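Local coordinates for endoglucanase, family GH5 (Zobellia galactanivorans, PDB 6GL2), which probably hydrolyses beta-1,4-glucosidic linkages in hemicelluloses such as mixed-linked glucan, as a family GH5 glycoside hydrolase, at residues Thr205-Tyr213 with Glu255-Phe263. Residues are numbered along the deposited sequence; the frame is centred on the assembly and turned at random.
Sequences TASNALNDY and ELDKIRDKF
Phe263 turns its ring edge toward the face of Tyr213 in a T-shaped stack, the planes at 78° and the centroids 5.4 Å apart. Next to CE1, which meets Tyr213, the Phe263 ring atoms CZ and CE2 meet Leu210, with CZ 3.7 Å from Leu210 CG, while CG of Lys262 lies off-centre over one face. Tyr213 OH bonds the carbonyl of Val198, and both rings rest on Val224 of strand 222-227. Leu210 reaches onward with CD2 to the aliphatic stems of Lys258 and Lys262. Lys262, its chain bent at chi2, donates from NZ a hydrogen bond to Asn211 OD1 (3.2 Å), tilted somewhat from the carbonyl plane, and also forms a salt bridge with Glu266. In the (beta/alpha)8 barrel of this GH5 enzyme, the short helix 207-212 and helix 246-266 follow the fifth and sixth strands and lie side by side outside the barrel, their local axes 10.7 Å apart and nearly parallel, at 16°. Just before the short helix, ahead of its N-cap Ala206, Thr205 OG1 donates to the syn lone pair of Glu255 OE1 (2.6 Å), which Ser228 also bonds. The other carboxylate oxygen, Glu255 OE2, holds Lys258 NZ at 2.8 Å in a salt bridge, and a bend at chi3 (89°) swings that ammonium to a weak bond with the carbonyl O of Thr205. A glutamine in place of Glu255 would probably deprive the Lys258 ammonium of its counter-charge and weaken its hold beside Thr205. Next to this polar cluster, Thr205 CG2 packs 3.6 Å from Ile259 CD1, whose side chain continues onto Val271 and Met273 of strand 271-276.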
ATOM      1  N   THR A 205       0.965  -2.059  12.908  1.00 11.84           N
ATOM      2  CA  THR A 205       1.967  -3.026  13.440  1.00 12.70           C
ATOM      3  C   THR A 205       1.716  -3.217  14.940  1.00 13.38           C
ATOM      4  O   THR A 205       2.590  -3.858  15.582  1.00 14.12           O
ATOM      5  CB  THR A 205       3.402  -2.605  13.088  1.00 13.87           C
ATOM      6  OG1 THR A 205       3.672  -1.375  13.732  1.00 14.38           O
ATOM      7  CG2 THR A 205       3.655  -2.542  11.553  1.00 13.81           C
ATOM      8  N   ALA A 206       0.675  -2.646  15.508  1.00 13.20           N
ATOM      9  CA  ALA A 206       0.304  -2.859  16.933  1.00 13.89           C
ATOM     10  C   ALA A 206       0.212  -4.374  17.122  1.00 13.56           C
ATOM     11  O   ALA A 206      -0.242  -5.167  16.306  1.00 13.63           O
ATOM     12  CB  ALA A 206      -0.953  -2.083  17.249  1.00 15.04           C
ATOM     13  N   SER A 207       0.628  -4.849  18.334  1.00 16.80           N
ATOM     14  CA  SER A 207       0.633  -6.293  18.588  1.00 17.07           C
ATOM     15  C   SER A 207      -0.760  -6.967  18.486  1.00 13.58           C
ATOM     16  O   SER A 207      -0.824  -8.077  18.034  1.00 15.73           O
ATOM     17  CB  SER A 207       1.306  -6.641  19.958  1.00 18.97           C
ATOM     18  OG  SER A 207       2.588  -6.067  19.979  1.00 26.07           O
ATOM     19  N   ASN A 208      -1.803  -6.275  18.898  1.00 15.71           N
ATOM     20  CA  ASN A 208      -3.140  -6.852  18.785  1.00 17.49           C
ATOM     21  C   ASN A 208      -3.583  -7.025  17.328  1.00 16.28           C
ATOM     22  O   ASN A 208      -4.140  -8.048  16.952  1.00 17.93           O
ATOM     23  CB  ASN A 208      -4.222  -6.086  19.559  1.00 20.12           C
ATOM     24  CG  ASN A 208      -4.193  -4.622  19.332  1.00 25.52           C
ATOM     25  OD1 ASN A 208      -3.457  -4.102  18.449  1.00 28.22           O
ATOM     26  ND2 ASN A 208      -4.933  -3.907  20.150  1.00 36.71           N
ATOM     27  N   ALA A 209      -3.145  -6.081  16.476  1.00 15.51           N
ATOM     28  CA  ALA A 209      -3.455  -6.193  15.050  1.00 13.69           C
ATOM     29  C   ALA A 209      -2.657  -7.373  14.448  1.00 14.55           C
ATOM     30  O   ALA A 209      -3.131  -8.145  13.655  1.00 15.61           O
ATOM     31  CB  ALA A 209      -3.107  -4.853  14.355  1.00 15.05           C
ATOM     32  N   LEU A 210      -1.367  -7.529  14.841  1.00 13.94           N
ATOM     33  CA  LEU A 210      -0.523  -8.636  14.419  1.00 14.37           C
ATOM     34  C   LEU A 210      -1.082 -10.011  14.833  1.00 16.51           C
ATOM     35  O   LEU A 210      -1.110 -10.979  14.083  1.00 17.85           O
ATOM     36  CB  LEU A 210       0.883  -8.462  14.953  1.00 15.23           C
ATOM     37  CG  LEU A 210       1.867  -7.909  13.953  1.00 18.83           C
ATOM     38  CD1 LEU A 210       1.344  -6.619  13.313  1.00 18.56           C
ATOM     39  CD2 LEU A 210       3.225  -7.737  14.628  1.00 19.29           C
ATOM     40  N   ASN A 211      -1.573 -10.038  16.086  1.00 18.26           N
ATOM     41  CA  ASN A 211      -1.980 -11.316  16.654  1.00 18.44           C
ATOM     42  C   ASN A 211      -3.330 -11.784  16.069  1.00 18.49           C
ATOM     43  O   ASN A 211      -3.535 -12.987  15.853  1.00 20.87           O
ATOM     44  CB  ASN A 211      -1.964 -11.220  18.208  1.00 21.98           C
ATOM     45  CG  ASN A 211      -0.504 -11.087  18.808  1.00 27.97           C
ATOM     46  OD1 ASN A 211       0.477 -11.616  18.244  1.00 34.16           O
ATOM     47  ND2 ASN A 211      -0.364 -10.398  19.972  1.00 32.79           N
ATOM     48  N   ASP A 212      -4.219 -10.814  15.724  1.00 16.11           N
ATOM     49  CA  ASP A 212      -5.551 -11.136  15.235  1.00 18.10           C
ATOM     50  C   ASP A 212      -5.649 -11.255  13.720  1.00 16.31           C
ATOM     51  O   ASP A 212      -6.715 -11.622  13.230  1.00 18.71           O
ATOM     52  CB  ASP A 212      -6.543 -10.139  15.775  1.00 18.33           C
ATOM     53  CG  ASP A 212      -6.871 -10.379  17.263  1.00 24.16           C
ATOM     54  OD1 ASP A 212      -6.342 -11.345  17.862  1.00 26.38           O
ATOM     55  OD2 ASP A 212      -7.619  -9.565  17.804  1.00 22.80           O
ATOM     56  N   TYR A 213      -4.578 -11.047  12.993  1.00 16.90           N
ATOM     57  CA  TYR A 213      -4.601 -11.093  11.556  1.00 15.47           C
ATOM     58  C   TYR A 213      -4.889 -12.479  11.036  1.00 15.36           C
ATOM     59  O   TYR A 213      -4.240 -13.452  11.482  1.00 16.04           O
ATOM     60  CB  TYR A 213      -3.223 -10.690  11.130  1.00 15.19           C
ATOM     61  CG  TYR A 213      -2.943 -10.746   9.648  1.00 14.19           C
ATOM     62  CD1 TYR A 213      -3.421  -9.747   8.841  1.00 13.85           C
ATOM     63  CD2 TYR A 213      -2.184 -11.748   9.074  1.00 13.36           C
ATOM     64  CE1 TYR A 213      -3.151  -9.742   7.472  1.00 12.83           C
ATOM     65  CE2 TYR A 213      -1.931 -11.770   7.703  1.00 12.69           C
ATOM     66  CZ  TYR A 213      -2.426 -10.713   6.909  1.00 11.93           C
ATOM     67  OH  TYR A 213      -2.082 -10.742   5.533  1.00 12.75           O
ATOM     68  N   GLU A 255      11.134  -2.643  15.950  1.00 14.40           N
ATOM     69  CA  GLU A 255       9.871  -2.586  15.167  1.00 14.27           C
ATOM     70  C   GLU A 255       9.895  -3.574  14.020  1.00 13.15           C
ATOM     71  O   GLU A 255       8.973  -4.378  13.833  1.00 13.83           O
ATOM     72  CB  GLU A 255       9.661  -1.119  14.713  1.00 13.30           C
ATOM     73  CG  GLU A 255       8.579  -0.873  13.667  1.00 14.17           C
ATOM     74  CD  GLU A 255       7.202  -1.019  14.199  1.00 15.92           C
ATOM     75  OE1 GLU A 255       6.230  -0.906  13.367  1.00 15.35           O
ATOM     76  OE2 GLU A 255       6.954  -1.310  15.440  1.00 17.20           O
ATOM     77  N   LEU A 256      10.942  -3.480  13.213  1.00 13.30           N
ATOM     78  CA  LEU A 256      11.054  -4.317  12.042  1.00 14.52           C
ATOM     79  C   LEU A 256      11.162  -5.810  12.423  1.00 13.29           C
ATOM     80  O   LEU A 256      10.691  -6.724  11.735  1.00 13.65           O
ATOM     81  CB  LEU A 256      12.152  -3.882  11.081  1.00 14.54           C
ATOM     82  CG  LEU A 256      11.888  -2.475  10.486  1.00 14.66           C
ATOM     83  CD1 LEU A 256      13.096  -2.032   9.613  1.00 16.05           C
ATOM     84  CD2 LEU A 256      10.605  -2.360   9.662  1.00 16.26           C
ATOM     85  N   ASP A 257      11.859  -6.080  13.551  1.00 15.80           N
ATOM     86  CA  ASP A 257      12.030  -7.474  14.059  1.00 15.14           C
ATOM     87  C   ASP A 257      10.711  -8.079  14.593  1.00 12.92           C
ATOM     88  O   ASP A 257      10.458  -9.227  14.418  1.00 15.30           O
ATOM     89  CB  ASP A 257      13.142  -7.563  15.144  1.00 16.45           C
ATOM     90  CG  ASP A 257      14.489  -7.298  14.622  1.00 19.40           C
ATOM     91  OD1 ASP A 257      14.805  -7.449  13.436  1.00 17.77           O
ATOM     92  OD2 ASP A 257      15.419  -7.149  15.494  1.00 21.17           O
ATOM     93  N   LYS A 258       9.846  -7.225  15.170  1.00 13.81           N
ATOM     94  CA  LYS A 258       8.505  -7.613  15.553  1.00 14.21           C
ATOM     95  C   LYS A 258       7.686  -8.131  14.352  1.00 13.62           C
ATOM     96  O   LYS A 258       7.032  -9.149  14.344  1.00 15.27           O
ATOM     97  CB  LYS A 258       7.796  -6.459  16.257  1.00 16.40           C
ATOM     98  CG  LYS A 258       6.349  -6.509  16.539  1.00 23.35           C
ATOM     99  CD  LYS A 258       5.913  -5.193  17.239  1.00 25.56           C
ATOM    100  CE  LYS A 258       5.484  -3.999  16.305  1.00 29.78           C
ATOM    101  NZ  LYS A 258       4.891  -2.647  16.774  1.00 24.61           N
ATOM    102  N   ILE A 259       7.758  -7.340  13.271  1.00 12.71           N
ATOM    103  CA  ILE A 259       7.057  -7.664  12.014  1.00 12.79           C
ATOM    104  C   ILE A 259       7.644  -8.956  11.413  1.00 11.43           C
ATOM    105  O   ILE A 259       6.947  -9.884  11.019  1.00 12.52           O
ATOM    106  CB  ILE A 259       7.214  -6.479  11.046  1.00 12.45           C
ATOM    107  CG1 ILE A 259       6.538  -5.228  11.622  1.00 13.97           C
ATOM    108  CG2 ILE A 259       6.811  -6.873   9.610  1.00 13.59           C
ATOM    109  CD1 ILE A 259       6.903  -3.971  10.857  1.00 14.45           C
ATOM    110  N   ARG A 260       8.981  -9.024  11.320  1.00 12.13           N
ATOM    111  CA  ARG A 260       9.648 -10.226  10.830  1.00 13.75           C
ATOM    112  C   ARG A 260       9.303 -11.473  11.646  1.00 13.27           C
ATOM    113  O   ARG A 260       8.926 -12.522  11.155  1.00 15.64           O
ATOM    114  CB  ARG A 260      11.192 -10.069  10.813  1.00 15.45           C
ATOM    115  CG  ARG A 260      11.983 -11.340  10.560  1.00 17.39           C
ATOM    116  CD  ARG A 260      13.426 -11.229  11.061  1.00 21.13           C
ATOM    117  NE  ARG A 260      13.556 -11.059  12.551  1.00 21.98           N
ATOM    118  CZ  ARG A 260      14.670 -10.654  13.159  1.00 25.03           C
ATOM    119  NH1 ARG A 260      15.751 -10.332  12.425  1.00 24.56           N
ATOM    120  NH2 ARG A 260      14.707 -10.516  14.475  1.00 28.27           N
ATOM    121  N   ASP A 261       9.443 -11.292  12.959  1.00 15.65           N
ATOM    122  CA  ASP A 261       9.211 -12.459  13.858  1.00 15.56           C
ATOM    123  C   ASP A 261       7.818 -13.055  13.760  1.00 16.58           C
ATOM    124  O   ASP A 261       7.611 -14.279  13.766  1.00 17.89           O
ATOM    125  CB  ASP A 261       9.599 -12.121  15.290  1.00 18.79           C
ATOM    126  CG  ASP A 261      11.107 -11.886  15.468  1.00 20.39           C
ATOM    127  OD1 ASP A 261      11.906 -12.218  14.584  1.00 21.71           O
ATOM    128  OD2 ASP A 261      11.451 -11.327  16.567  1.00 25.52           O
ATOM    129  N   LYS A 262       6.812 -12.170  13.633  1.00 13.57           N
ATOM    130  CA  LYS A 262       5.409 -12.606  13.574  1.00 15.31           C
ATOM    131  C   LYS A 262       5.140 -13.178  12.189  1.00 15.09           C
ATOM    132  O   LYS A 262       4.710 -14.284  12.032  1.00 16.24           O
ATOM    133  CB  LYS A 262       4.421 -11.483  13.877  1.00 16.97           C
ATOM    134  CG  LYS A 262       2.967 -11.886  13.736  1.00 19.06           C
ATOM    135  CD  LYS A 262       2.678 -12.869  14.881  1.00 24.90           C
ATOM    136  CE  LYS A 262       1.228 -13.237  15.148  1.00 30.36           C
ATOM    137  NZ  LYS A 262       1.234 -14.113  16.380  1.00 35.31           N
ATOM    138  N   PHE A 263       5.338 -12.374  11.134  1.00 14.64           N
ATOM    139  CA  PHE A 263       4.885 -12.772   9.802  1.00 13.56           C
ATOM    140  C   PHE A 263       5.834 -13.711   9.071  1.00 12.58           C
ATOM    141  O   PHE A 263       5.381 -14.670   8.481  1.00 14.40           O
ATOM    142  CB  PHE A 263       4.565 -11.549   8.949  1.00 14.00           C
ATOM    143  CG  PHE A 263       3.465 -10.691   9.544  1.00 13.98           C
ATOM    144  CD1 PHE A 263       2.216 -11.224   9.686  1.00 14.34           C
ATOM    145  CD2 PHE A 263       3.630  -9.353   9.873  1.00 14.61           C
ATOM    146  CE1 PHE A 263       1.198 -10.435  10.190  1.00 15.17           C
ATOM    147  CE2 PHE A 263       2.566  -8.552  10.338  1.00 15.43           C
ATOM    148  CZ  PHE A 263       1.367  -9.130  10.512  1.00 15.18           C
TER
HETATM  149  O   HOH W   1       4.219  -4.164  19.710  0.75 30.00           O